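Local coordinates for similar to yteR (Bacilus subtilis) (Clostridium acetobutylicum, PDB 4WU0), which probably acts as a glycoside hydrolase of family 105 on unsaturated rhamnogalacturonan fragments from pectin, at residues T212-P217 against G277-Y282; N65-E70 against I100-Q105; H196-A201 against K315-A320; K15-T20 against V341-K346. All blocks are in the same frame, centred on the assembly; numbering follows the deposited sequence.

Contact 1. Residues T212-P217 against G277-Y282; sequences TIEVLP and GVRLGY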
loop_
_atom_site.group_PDB
_atom_site.type_symbol
_atom_site.label_atom_id
_atom_site.label_comp_id
_atom_site.label_asym_id
_atom_site.label_seq_id
_atom_site.Cartn_x
_atom_site.Cartn_y
_atom_site.Cartn_z
ATOM N N THR A 212 4.994 -8.765 3.168
ATOM C CA THR A 212 5.442 -9.966 2.468
ATOM C C THR A 212 6.435 -10.773 3.311
ATOM O O THR A 212 6.325 -11.997 3.439
ATOM C CB THR A 212 6.061 -9.611 1.107
ATOM O OG1 THR A 212 5.029 -9.115 0.253
ATOM C CG2 THR A 212 6.705 -10.820 0.443
ATOM N N ILE A 213 7.383 -10.082 3.934
ATOM C CA ILE A 213 8.377 -10.773 4.726
ATOM C C ILE A 213 7.660 -11.542 5.826
ATOM O O ILE A 213 8.056 -12.660 6.166
ATOM C CB ILE A 213 9.403 -9.792 5.346
ATOM C CG1 ILE A 213 10.201 -9.083 4.259
ATOM C CG2 ILE A 213 10.367 -10.527 6.283
ATOM C CD1 ILE A 213 10.900 -7.807 4.738
ATOM N N GLU A 214 6.606 -10.936 6.380
ATOM C CA GLU A 214 5.859 -11.535 7.483
ATOM C C GLU A 214 5.335 -12.935 7.159
ATOM O O GLU A 214 5.298 -13.799 8.036
ATOM C CB GLU A 214 4.711 -10.600 7.918
ATOM C CG GLU A 214 3.930 -11.099 9.125
ATOM C CD GLU A 214 2.773 -10.183 9.520
ATOM O OE1 GLU A 214 2.151 -9.560 8.625
ATOM O OE2 GLU A 214 2.479 -10.101 10.734
ATOM N N VAL A 215 4.926 -13.165 5.906
ATOM C CA VAL A 215 4.366 -14.461 5.526
ATOM C C VAL A 215 5.371 -15.418 4.875
ATOM O O VAL A 215 5.033 -16.568 4.598
ATOM C CB VAL A 215 3.102 -14.324 4.634
ATOM C CG1 VAL A 215 1.990 -13.618 5.398
ATOM C CG2 VAL A 215 3.428 -13.623 3.325
ATOM N N LEU A 216 6.611 -14.968 4.657
ATOM C CA LEU A 216 7.645 -15.865 4.134
ATOM C C LEU A 216 8.058 -16.962 5.115
ATOM O O LEU A 216 8.116 -16.744 6.314
ATOM C CB LEU A 216 8.906 -15.088 3.747
ATOM C CG LEU A 216 8.875 -14.163 2.536
ATOM C CD1 LEU A 216 10.249 -13.522 2.371
ATOM C CD2 LEU A 216 8.466 -14.933 1.269
ATOM N N PRO A 217 8.390 -18.153 4.608
ATOM C CA PRO A 217 9.051 -19.122 5.482
ATOM C C PRO A 217 10.324 -18.534 6.110
ATOM O O PRO A 217 11.052 -17.828 5.424
ATOM C CB PRO A 217 9.381 -20.281 4.525
ATOM C CG PRO A 217 8.346 -20.156 3.438
ATOM C CD PRO A 217 8.124 -18.699 3.261
ATOM N N GLY A 277 7.938 -3.137 11.258
ATOM C CA GLY A 277 9.296 -3.624 11.057
ATOM C C GLY A 277 10.029 -3.790 12.375
ATOM O O GLY A 277 10.748 -4.770 12.572
ATOM N N VAL A 278 9.836 -2.856 13.300
ATOM C CA VAL A 278 10.433 -3.001 14.625
ATOM C C VAL A 278 9.810 -4.177 15.381
ATOM O O VAL A 278 10.523 -4.975 16.015
ATOM C CB VAL A 278 10.292 -1.691 15.459
ATOM C CG1 VAL A 278 10.701 -1.921 16.909
ATOM C CG2 VAL A 278 11.112 -0.561 14.833
ATOM N N ARG A 279 8.481 -4.284 15.325
ATOM C CA ARG A 279 7.771 -5.329 16.055
ATOM C C ARG A 279 8.219 -6.730 15.656
ATOM O O ARG A 279 8.358 -7.611 16.499
ATOM C CB ARG A 279 6.255 -5.202 15.853
ATOM C CG ARG A 279 5.470 -6.344 16.502
ATOM C CD ARG A 279 3.952 -6.099 16.517
ATOM N NE ARG A 279 3.356 -5.988 15.186
ATOM C CZ ARG A 279 3.046 -7.019 14.407
ATOM N NH1 ARG A 279 2.486 -6.820 13.224
ATOM N NH2 ARG A 279 3.293 -8.273 14.795
ATOM N N LEU A 280 8.437 -6.929 14.361
ATOM C CA LEU A 280 8.828 -8.237 13.863
ATOM C C LEU A 280 10.358 -8.452 13.868
ATOM O O LEU A 280 10.837 -9.535 13.517
ATOM C CB LEU A 280 8.233 -8.449 12.474
ATOM C CG LEU A 280 6.703 -8.590 12.493
ATOM C CD1 LEU A 280 6.145 -8.481 11.095
ATOM C CD2 LEU A 280 6.264 -9.915 13.135
ATOM N N GLY A 281 11.111 -7.434 14.260
ATOM C CA GLY A 281 12.560 -7.558 14.336
ATOM C C GLY A 281 13.312 -7.264 13.044
ATOM O O GLY A 281 14.539 -7.463 12.995
ATOM N N TYR A 282 12.602 -6.789 12.013
ATOM C CA TYR A 282 13.250 -6.483 10.749
ATOM C C TYR A 282 14.094 -5.231 10.873
ATOM O O TYR A 282 15.130 -5.108 10.211
ATOM C CB TYR A 282 12.245 -6.295 9.608
ATOM C CG TYR A 282 11.223 -7.384 9.465
ATOM C CD1 TYR A 282 11.472 -8.664 9.907
ATOM C CD2 TYR A 282 9.996 -7.123 8.872
ATOM C CE1 TYR A 282 10.520 -9.653 9.773
ATOM C CE2 TYR A 282 9.053 -8.095 8.737
ATOM C CZ TYR A 282 9.313 -9.364 9.187
ATOM O OH TYR A 282 8.373 -10.376 9.065
HETATM O O HOH W 1 2.862 -11.008 13.032
HETATM O O HOH W 2 0.804 -8.543 11.541
#
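I213 meets Y282 over a ring face. Its CG2 lies anti to the backbone N (CG1 chi1 -64°), which brings this methyl onto the aromatic system, 3.7 Å from the centroid of the Y282 ring and 28° off its normal. The CH-pi contact is offset toward the hydroxyl end, where I213 CG2 comes to 3.3 Å from Y282 CZ. L280 CB covers the opposite face, so the phenol is clasped between two aliphatic groups. One residue on, E214 receives the end of that phenol: Y282 OH lies 3.2 Å from E214 CA, and its angle to E214 N is too poor for a hydrogen bond. The E214 side chain runs out extended and crosses L280 at about a right angle, with E214 CG 4.0 Å from L280 CD1. Its carboxylate forms a salt bridge through OE1 to K276, while OE2 stays 4.1 Å from R279 NH1, too far for a direct one. The carboxylate and guanidinium planes are 55° apart. Two waters lie between them, although their very short distances to OE2 leave the details of that bridge doubtful. R279 pairs through NE with E357. On the second segment, G281 ends helix 264-279 in a Schellman motif, and the turn swings Y282 back toward helix 199-215. Beyond I213 and E214, V215 packs on helix 129-146 and L216 on helix 152-166. I213 also touches L226 and I227 of helix 223-240, so the end of helix 199-215 is wedged among the helices of an (α/α)6 barrel.

Contact 2. Residues N65-E70 against I100-Q105; sequences NGYKLE and INLRKQ
Y67 and Q105 lie almost flat against a common plane, ring and amide only 14° apart, and meet edge on. The Y67 hydroxyl donates to Q105 OE1 at 2.7 Å, approaching in the carbonyl plane on a lone pair with a C=O...O angle of 135°. Q105 reaches this position with an extended chain, CG anti to its backbone N. L102 comes in across the ring instead: its CD2 stands over one face, 3.8 Å from the Y67 centroid and 18° off the normal. The backbone N of L69 lies over the opposite face, offset toward the rim. The L69 side chain slides past Q105 in the opposite sense, L69 CG lying 4.0 Å from Q105 CB. Its CD1 ends on the helix backbone, 3.5 Å from Q105 N, and also touches K104 CG at 3.8 Å. The Y67 ring also meets that of W23. The loop 65-70 is thereby laid along helix 93-108 by one aromatic and one aliphatic side chain. Because Q105 NE2 is hydrogen-bonded to H109 ND1, the amide has a donor end and an acceptor end in fixed places, which leaves OE1 to accept the hydrogen bond from the phenol within an otherwise largely apolar contact.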
loop_
_atom_site.group_PDB
_atom_site.type_symbol
_atom_site.label_atom_id
_atom_site.label_comp_id
_atom_site.label_asym_id
_atom_site.label_seq_id
_atom_site.Cartn_x
_atom_site.Cartn_y
_atom_site.Cartn_z
ATOM N N ASN A 65 -18.221 -8.191 -8.852
ATOM C CA ASN A 65 -18.754 -7.047 -9.571
ATOM C C ASN A 65 -17.708 -5.957 -9.698
ATOM O O ASN A 65 -17.131 -5.552 -8.700
ATOM C CB ASN A 65 -19.980 -6.518 -8.847
ATOM C CG ASN A 65 -21.070 -7.568 -8.727
ATOM O OD1 ASN A 65 -21.444 -8.212 -9.721
ATOM N ND2 ASN A 65 -21.598 -7.741 -7.509
ATOM N N GLY A 66 -17.460 -5.507 -10.929
ATOM C CA GLY A 66 -16.493 -4.446 -11.164
ATOM C C GLY A 66 -15.084 -4.940 -11.443
ATOM O O GLY A 66 -14.173 -4.145 -11.643
ATOM N N TYR A 67 -14.921 -6.254 -11.476
ATOM C CA TYR A 67 -13.638 -6.892 -11.768
ATOM C C TYR A 67 -13.683 -7.532 -13.137
ATOM O O TYR A 67 -14.652 -8.206 -13.460
ATOM C CB TYR A 67 -13.370 -7.961 -10.725
ATOM C CG TYR A 67 -12.155 -8.810 -11.019
ATOM C CD1 TYR A 67 -10.885 -8.250 -11.035
ATOM C CD2 TYR A 67 -12.281 -10.160 -11.289
ATOM C CE1 TYR A 67 -9.770 -9.020 -11.294
ATOM C CE2 TYR A 67 -11.178 -10.946 -11.556
ATOM C CZ TYR A 67 -9.917 -10.376 -11.558
ATOM O OH TYR A 67 -8.823 -11.170 -11.839
ATOM N N LYS A 68 -12.654 -7.324 -13.955
ATOM C CA LYS A 68 -12.536 -8.085 -15.204
ATOM C C LYS A 68 -11.095 -8.536 -15.317
ATOM O O LYS A 68 -10.172 -7.731 -15.428
ATOM C CB LYS A 68 -12.969 -7.282 -16.433
ATOM C CG LYS A 68 -13.025 -8.117 -17.720
ATOM C CD LYS A 68 -13.681 -7.336 -18.869
ATOM C CE LYS A 68 -13.387 -7.959 -20.227
ATOM N NZ LYS A 68 -14.013 -7.184 -21.342
ATOM N N LEU A 69 -10.923 -9.840 -15.215
ATOM C CA LEU A 69 -9.616 -10.458 -15.216
ATOM C C LEU A 69 -8.793 -10.048 -16.429
ATOM O O LEU A 69 -7.597 -9.759 -16.306
ATOM C CB LEU A 69 -9.800 -11.971 -15.178
ATOM C CG LEU A 69 -8.529 -12.810 -15.149
ATOM C CD1 LEU A 69 -8.782 -14.086 -14.371
ATOM C CD2 LEU A 69 -8.094 -13.124 -16.556
ATOM N N GLU A 70 -9.431 -10.039 -17.600
ATOM C CA GLU A 70 -8.740 -9.780 -18.847
ATOM C C GLU A 70 -8.196 -8.353 -19.004
ATOM O O GLU A 70 -7.463 -8.081 -19.950
ATOM C CB GLU A 70 -9.647 -10.136 -20.037
ATOM C CG GLU A 70 -9.889 -11.633 -20.189
ATOM C CD GLU A 70 -10.909 -12.198 -19.202
ATOM O OE1 GLU A 70 -11.612 -11.414 -18.515
ATOM O OE2 GLU A 70 -11.009 -13.443 -19.122
ATOM N N ILE A 100 -10.248 -17.701 -5.856
ATOM C CA ILE A 100 -9.816 -18.535 -6.971
ATOM C C ILE A 100 -9.850 -17.705 -8.252
ATOM O O ILE A 100 -8.947 -17.795 -9.086
ATOM C CB ILE A 100 -10.702 -19.787 -7.105
ATOM C CG1 ILE A 100 -10.363 -20.761 -5.980
ATOM C CG2 ILE A 100 -10.518 -20.456 -8.468
ATOM C CD1 ILE A 100 -11.465 -21.764 -5.695
ATOM N N ASN A 101 -10.880 -16.880 -8.408
ATOM C CA ASN A 101 -10.993 -16.054 -9.604
ATOM C C ASN A 101 -9.861 -15.037 -9.691
ATOM O O ASN A 101 -9.300 -14.823 -10.762
ATOM C CB ASN A 101 -12.368 -15.362 -9.676
ATOM C CG ASN A 101 -13.501 -16.337 -9.941
ATOM O OD1 ASN A 101 -13.314 -17.367 -10.605
ATOM N ND2 ASN A 101 -14.690 -16.026 -9.419
ATOM N N LEU A 102 -9.498 -14.413 -8.570
ATOM C CA LEU A 102 -8.396 -13.474 -8.582
ATOM C C LEU A 102 -7.076 -14.180 -8.847
ATOM O O LEU A 102 -6.246 -13.683 -9.599
ATOM C CB LEU A 102 -8.307 -12.726 -7.245
ATOM C CG LEU A 102 -9.480 -11.790 -6.954
ATOM C CD1 LEU A 102 -9.365 -11.277 -5.518
ATOM C CD2 LEU A 102 -9.544 -10.611 -7.935
ATOM N N ARG A 103 -6.877 -15.344 -8.237
ATOM C CA ARG A 103 -5.637 -16.081 -8.418
ATOM C C ARG A 103 -5.417 -16.457 -9.883
ATOM O O ARG A 103 -4.273 -16.527 -10.350
ATOM C CB ARG A 103 -5.629 -17.320 -7.518
ATOM C CG ARG A 103 -4.478 -18.277 -7.759
ATOM C CD ARG A 103 -3.140 -17.666 -7.439
ATOM N NE ARG A 103 -2.064 -18.622 -7.643
ATOM C CZ ARG A 103 -1.548 -18.921 -8.832
ATOM N NH1 ARG A 103 -2.007 -18.327 -9.934
ATOM N NH2 ARG A 103 -0.559 -19.795 -8.929
ATOM N N LYS A 104 -6.508 -16.717 -10.606
ATOM C CA LYS A 104 -6.411 -17.051 -12.027
ATOM C C LYS A 104 -5.764 -15.912 -12.842
ATOM O O LYS A 104 -5.133 -16.162 -13.849
ATOM C CB LYS A 104 -7.790 -17.439 -12.582
ATOM C CG LYS A 104 -7.830 -17.777 -14.061
ATOM C CD LYS A 104 -6.874 -18.893 -14.387
ATOM C CE LYS A 104 -6.993 -19.367 -15.830
ATOM N NZ LYS A 104 -5.801 -20.162 -16.218
ATOM N N GLN A 105 -5.899 -14.669 -12.402
ATOM C CA GLN A 105 -5.247 -13.561 -13.105
ATOM C C GLN A 105 -3.724 -13.724 -13.133
ATOM O O GLN A 105 -3.065 -13.395 -14.108
ATOM C CB GLN A 105 -5.599 -12.228 -12.447
ATOM C CG GLN A 105 -5.089 -11.033 -13.231
ATOM C CD GLN A 105 -5.538 -9.702 -12.653
ATOM O OE1 GLN A 105 -6.680 -9.540 -12.222
ATOM N NE2 GLN A 105 -4.627 -8.729 -12.664
HETATM O O HOH W 3 -7.610 -7.246 -13.879
#

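Contact 3. Residues H196-A201 against K315-A320; sequences HFWGRA and KICYVA
R200 and C317 carry the hydrogen bonding: R200 NH2 donates to C317 O at 2.7 Å with an N-H...O angle of 155°, meeting a lone pair in the carbonyl plane and lying nearly in the plane of its own guanidinium. R200 NH1 adds a weak second bond to the same C317 O at 3.1 Å. The arginine chain is bent at chi3 (71°), which turns the guanidinium to the strand end. A water accepts from R200 NH1 and from A320 N, tying the loop beyond the strand to the same group. R200 NH2 also bonds S265 OG, and its ion pair with E263 is long and weak.

The apolar part is built on W198. A320 CB sits over one face of the indole, 3.8 Å from the centroid of the six-membered ring, as a CH-pi contact in which W198 CZ2 is 3.5 Å from A320 CB. The opposite face is covered by R200 CB and A201 N. The edge of the indole in turn points at a face of the R200 guanidinium, where W198 CZ2 stands 3.4 Å above its plane. A sulfur-aromatic contact completes the set: C317 SG is 4.2 Å from W198 CZ2 and approaches obliquely.

W198 occupies the N-cap position of helix 199-215, its ring meeting those of H176 and Y335 and its side chain touching D130. This probably places the contact at one end of the (α/α)6 barrel expected for this family; in relatives the substrate pocket lies at such an end.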
loop_
_atom_site.group_PDB
_atom_site.type_symbol
_atom_site.label_atom_id
_atom_site.label_comp_id
_atom_site.label_asym_id
_atom_site.label_seq_id
_atom_site.Cartn_x
_atom_site.Cartn_y
_atom_site.Cartn_z
ATOM N N HIS A 196 10.565 11.523 -10.162
ATOM C CA HIS A 196 10.504 11.849 -8.743
ATOM C C HIS A 196 10.197 10.713 -7.796
ATOM O O HIS A 196 9.600 9.690 -8.155
ATOM C CB HIS A 196 9.474 12.966 -8.501
ATOM C CG HIS A 196 9.938 14.298 -8.981
ATOM N ND1 HIS A 196 10.966 14.978 -8.371
ATOM C CD2 HIS A 196 9.565 15.053 -10.048
ATOM C CE1 HIS A 196 11.193 16.106 -9.021
ATOM N NE2 HIS A 196 10.356 16.170 -10.045
ATOM N N PHE A 197 10.599 10.954 -6.555
ATOM C CA PHE A 197 10.267 10.090 -5.430
ATOM C C PHE A 197 8.954 10.573 -4.828
ATOM O O PHE A 197 8.892 11.611 -4.171
ATOM C CB PHE A 197 11.374 10.116 -4.376
ATOM C CG PHE A 197 12.749 9.888 -4.931
ATOM C CD1 PHE A 197 13.074 8.694 -5.570
ATOM C CD2 PHE A 197 13.720 10.861 -4.790
ATOM C CE1 PHE A 197 14.353 8.514 -6.066
ATOM C CE2 PHE A 197 14.991 10.701 -5.288
ATOM C CZ PHE A 197 15.312 9.522 -5.930
ATOM N N TRP A 198 7.905 9.811 -5.087
ATOM C CA TRP A 198 6.565 10.114 -4.593
ATOM C C TRP A 198 6.346 9.411 -3.269
ATOM O O TRP A 198 6.610 8.216 -3.141
ATOM C CB TRP A 198 5.530 9.651 -5.619
ATOM C CG TRP A 198 4.117 9.949 -5.247
ATOM C CD1 TRP A 198 3.648 11.049 -4.604
ATOM C CD2 TRP A 198 2.979 9.108 -5.485
ATOM N NE1 TRP A 198 2.282 10.951 -4.441
ATOM C CE2 TRP A 198 1.856 9.766 -4.974
ATOM C CE3 TRP A 198 2.812 7.858 -6.083
ATOM C CZ2 TRP A 198 0.574 9.216 -5.042
ATOM C CZ3 TRP A 198 1.551 7.324 -6.149
ATOM C CH2 TRP A 198 0.445 8.005 -5.635
ATOM N N GLY A 199 5.880 10.163 -2.280
ATOM C CA GLY A 199 5.680 9.641 -0.942
ATOM C C GLY A 199 4.867 8.363 -0.883
ATOM O O GLY A 199 5.285 7.361 -0.288
ATOM N N ARG A 200 3.682 8.386 -1.481
ATOM C CA ARG A 200 2.822 7.214 -1.376
ATOM C C ARG A 200 3.429 5.990 -2.080
ATOM O O ARG A 200 3.269 4.872 -1.603
ATOM C CB ARG A 200 1.408 7.498 -1.889
ATOM C CG ARG A 200 0.558 6.231 -1.908
ATOM C CD ARG A 200 -0.947 6.428 -1.809
ATOM N NE ARG A 200 -1.565 7.000 -3.005
ATOM C CZ ARG A 200 -2.228 8.149 -3.047
ATOM N NH1 ARG A 200 -2.791 8.528 -4.180
ATOM N NH2 ARG A 200 -2.387 8.901 -1.967
ATOM N N ALA A 201 4.144 6.206 -3.164
ATOM C CA ALA A 201 4.786 5.088 -3.862
ATOM C C ALA A 201 5.823 4.409 -2.985
ATOM O O ALA A 201 5.863 3.163 -2.890
ATOM C CB ALA A 201 5.385 5.547 -5.137
ATOM N N LYS A 315 -5.222 16.030 4.182
ATOM C CA LYS A 315 -3.988 16.190 3.411
ATOM C C LYS A 315 -3.551 14.922 2.705
ATOM O O LYS A 315 -2.357 14.579 2.673
ATOM C CB LYS A 315 -2.852 16.738 4.275
ATOM C CG LYS A 315 -3.237 17.904 5.200
ATOM C CD LYS A 315 -3.823 19.094 4.428
ATOM C CE LYS A 315 -4.152 20.229 5.394
ATOM N NZ LYS A 315 -4.684 21.431 4.696
ATOM N N ILE A 316 -4.516 14.280 2.061
ATOM C CA ILE A 316 -4.249 13.041 1.341
ATOM C C ILE A 316 -4.231 13.312 -0.162
ATOM O O ILE A 316 -5.149 13.888 -0.708
ATOM C CB ILE A 316 -5.329 11.996 1.650
ATOM C CG1 ILE A 316 -5.451 11.749 3.162
ATOM C CG2 ILE A 316 -5.062 10.729 0.877
ATOM C CD1 ILE A 316 -6.782 11.163 3.536
ATOM N N CYS A 317 -3.175 12.881 -0.835
ATOM C CA CYS A 317 -3.146 13.012 -2.293
ATOM C C CYS A 317 -4.197 12.071 -2.867
ATOM O O CYS A 317 -4.113 10.873 -2.660
ATOM C CB CYS A 317 -1.768 12.635 -2.834
ATOM S SG CYS A 317 -1.760 12.636 -4.661
ATOM N N TYR A 318 -5.175 12.583 -3.595
ATOM C CA TYR A 318 -6.281 11.738 -4.027
ATOM C C TYR A 318 -5.833 10.613 -4.989
ATOM O O TYR A 318 -6.298 9.467 -4.888
ATOM C CB TYR A 318 -7.396 12.577 -4.654
ATOM C CG TYR A 318 -8.524 11.756 -5.237
ATOM C CD1 TYR A 318 -9.279 10.892 -4.440
ATOM C CD2 TYR A 318 -8.819 11.820 -6.588
ATOM C CE1 TYR A 318 -10.293 10.135 -4.987
ATOM C CE2 TYR A 318 -9.836 11.073 -7.133
ATOM C CZ TYR A 318 -10.567 10.232 -6.330
ATOM O OH TYR A 318 -11.584 9.479 -6.887
ATOM N N VAL A 319 -4.977 10.972 -5.936
ATOM C CA VAL A 319 -4.558 10.074 -7.008
ATOM C C VAL A 319 -3.293 10.633 -7.642
ATOM O O VAL A 319 -3.114 11.840 -7.742
ATOM C CB VAL A 319 -5.665 9.912 -8.090
ATOM C CG1 VAL A 319 -5.957 11.244 -8.792
ATOM C CG2 VAL A 319 -5.290 8.835 -9.112
ATOM N N ALA A 320 -2.402 9.748 -8.042
ATOM C CA ALA A 320 -1.292 10.107 -8.917
ATOM C C ALA A 320 -0.926 8.876 -9.728
ATOM O O ALA A 320 -1.140 7.736 -9.289
ATOM C CB ALA A 320 -0.097 10.577 -8.145
HETATM O O HOH W 4 -3.099 7.014 -6.753
#

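Contact 4. Residues K15-T20 against V341-K346; sequences KNITLT and VSNEPK
I17 and L19 press on the turn that leads into helix 345-360. I17 lays two methyls against N343: CG2, anti to the backbone N, lies 3.7 Å from N343 O, and CD1 lies 3.8 Å from N343 CB. The two side chains cross at about a right angle. I17 CG2 reaches on to P345 CG at 4.1 Å, and L19 CD2 meets the same P345 CG more closely, at 3.6 Å. K15 likewise crosses the amide end of N343 at about a right angle, its CD 3.8 Å from N343 ND2.

Both segments are helix boundaries of the (α/α)6 barrel. N16, with positive phi, closes helix 4-14 in a Schellman motif, and E344 caps the start of helix 345-360: its OE2 accepts from K346 N at 3.0 Å, and K346 NZ forms a salt bridge to that oxygen at 2.8 Å. The two donors approach from opposite faces of the carboxylate plane, so E344 OE2 is gripped from both.

Further out, N343 takes a backbone N-H from L313 on its OD1 and gives ND2 to N312, which fixes its amide against strand 311-317. K15 NZ bonds T306, L19 rests on F49 and T53 of helix 44-54, and P345 touches E26 and T30 of helix 25-41.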
loop_
_atom_site.group_PDB
_atom_site.type_symbol
_atom_site.label_atom_id
_atom_site.label_comp_id
_atom_site.label_asym_id
_atom_site.label_seq_id
_atom_site.Cartn_x
_atom_site.Cartn_y
_atom_site.Cartn_z
ATOM N N LYS A 15 -19.455 8.348 9.145
ATOM C CA LYS A 15 -19.430 9.345 8.079
ATOM C C LYS A 15 -19.822 8.707 6.740
ATOM O O LYS A 15 -19.918 9.387 5.721
ATOM C CB LYS A 15 -18.046 10.003 7.992
ATOM C CG LYS A 15 -17.702 10.908 9.198
ATOM C CD LYS A 15 -16.227 11.361 9.165
ATOM C CE LYS A 15 -15.789 12.072 10.434
ATOM N NZ LYS A 15 -16.397 13.406 10.591
ATOM N N ASN A 16 -20.048 7.398 6.773
ATOM C CA ASN A 16 -20.402 6.601 5.588
ATOM C C ASN A 16 -19.497 6.858 4.388
ATOM O O ASN A 16 -19.953 7.128 3.280
ATOM C CB ASN A 16 -21.877 6.794 5.210
ATOM C CG ASN A 16 -22.413 5.645 4.377
ATOM O OD1 ASN A 16 -21.965 4.496 4.508
ATOM N ND2 ASN A 16 -23.359 5.949 3.491
ATOM N N ILE A 17 -18.204 6.778 4.630
ATOM C CA ILE A 17 -17.214 6.943 3.577
ATOM C C ILE A 17 -17.471 5.900 2.495
ATOM O O ILE A 17 -17.709 4.733 2.789
ATOM C CB ILE A 17 -15.803 6.768 4.163
ATOM C CG1 ILE A 17 -15.542 7.795 5.273
ATOM C CG2 ILE A 17 -14.745 6.879 3.093
ATOM C CD1 ILE A 17 -15.708 9.220 4.871
ATOM N N THR A 18 -17.436 6.339 1.244
ATOM C CA THR A 18 -17.714 5.465 0.113
ATOM C C THR A 18 -16.619 4.413 -0.058
ATOM O O THR A 18 -15.442 4.738 -0.245
ATOM C CB THR A 18 -17.827 6.269 -1.188
ATOM O OG1 THR A 18 -18.788 7.324 -1.042
ATOM C CG2 THR A 18 -18.252 5.382 -2.339
ATOM N N LEU A 19 -17.027 3.148 -0.012
ATOM C CA LEU A 19 -16.124 2.030 -0.209
ATOM C C LEU A 19 -16.689 1.027 -1.203
ATOM O O LEU A 19 -16.197 -0.100 -1.291
ATOM C CB LEU A 19 -15.872 1.318 1.131
ATOM C CG LEU A 19 -15.301 2.174 2.262
ATOM C CD1 LEU A 19 -15.332 1.429 3.584
ATOM C CD2 LEU A 19 -13.859 2.613 1.933
ATOM N N THR A 20 -17.712 1.438 -1.958
ATOM C CA THR A 20 -18.531 0.488 -2.727
ATOM C C THR A 20 -18.815 0.880 -4.189
ATOM O O THR A 20 -19.611 0.212 -4.845
ATOM C CB THR A 20 -19.883 0.235 -1.995
ATOM O OG1 THR A 20 -20.500 1.484 -1.670
ATOM C CG2 THR A 20 -19.647 -0.555 -0.683
ATOM N N VAL A 341 -7.149 15.813 -0.544
ATOM C CA VAL A 341 -8.467 15.592 0.025
ATOM C C VAL A 341 -8.440 15.055 1.440
ATOM O O VAL A 341 -7.397 14.606 1.932
ATOM C CB VAL A 341 -9.291 14.644 -0.880
ATOM C CG1 VAL A 341 -9.491 15.257 -2.260
ATOM C CG2 VAL A 341 -8.630 13.302 -1.027
ATOM N N SER A 342 -9.609 15.102 2.080
ATOM C CA SER A 342 -9.804 14.497 3.393
ATOM C C SER A 342 -10.628 13.200 3.299
ATOM O O SER A 342 -11.417 13.010 2.363
ATOM C CB SER A 342 -10.489 15.480 4.320
ATOM O OG SER A 342 -11.805 15.767 3.852
ATOM N N ASN A 343 -10.422 12.316 4.282
ATOM C CA ASN A 343 -11.225 11.110 4.435
ATOM C C ASN A 343 -11.270 10.237 3.187
ATOM O O ASN A 343 -12.297 9.683 2.840
ATOM C CB ASN A 343 -12.613 11.450 4.963
ATOM C CG ASN A 343 -12.556 12.029 6.353
ATOM O OD1 ASN A 343 -11.562 11.844 7.065
ATOM N ND2 ASN A 343 -13.597 12.732 6.745
ATOM N N GLU A 344 -10.115 10.129 2.550
ATOM C CA GLU A 344 -9.906 9.292 1.385
ATOM C C GLU A 344 -9.301 7.962 1.826
ATOM O O GLU A 344 -8.289 7.937 2.514
ATOM C CB GLU A 344 -8.989 10.032 0.403
ATOM C CG GLU A 344 -8.219 9.186 -0.590
ATOM C CD GLU A 344 -9.104 8.325 -1.434
ATOM O OE1 GLU A 344 -10.216 8.774 -1.797
ATOM O OE2 GLU A 344 -8.676 7.187 -1.733
ATOM N N PRO A 345 -9.914 6.848 1.408
ATOM C CA PRO A 345 -9.427 5.526 1.789
ATOM C C PRO A 345 -7.941 5.226 1.568
ATOM O O PRO A 345 -7.372 4.454 2.347
ATOM C CB PRO A 345 -10.336 4.598 0.984
ATOM C CG PRO A 345 -11.628 5.329 0.957
ATOM C CD PRO A 345 -11.228 6.755 0.739
ATOM N N LYS A 346 -7.310 5.814 0.557
ATOM C CA LYS A 346 -5.883 5.597 0.353
ATOM C C LYS A 346 -5.058 6.103 1.549
ATOM O O LYS A 346 -3.969 5.595 1.807
ATOM C CB LYS A 346 -5.413 6.265 -0.929
ATOM C CG LYS A 346 -5.975 5.655 -2.202
ATOM C CD LYS A 346 -5.606 6.488 -3.418
ATOM C CE LYS A 346 -6.586 6.312 -4.564
ATOM N NZ LYS A 346 -7.755 7.177 -4.398
#

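Overall arrangement
The four contacts are spread through a single helical barrel. Contact 4 joins the two ends of the chain, with 320 residues between its segments; contacts 2, 3 and 1 all fall within that span, contact 2 first and contact 1 between the halves of contact 3. Contacts 1 and 3 use opposite ends of helix 199-215, their centres 25 Å apart. Contacts 3 and 4, 16 Å apart between centres, do touch: I316 bonds V341 between adjacent strands, and Y318 O probably accepts from K346 NZ. Contact 2 touches none of the others (nearest atoms about 7 Å from contact 4) and packs a loop on the flank of helix 93-108, whereas contacts 1, 3 and 4 tie helix ends.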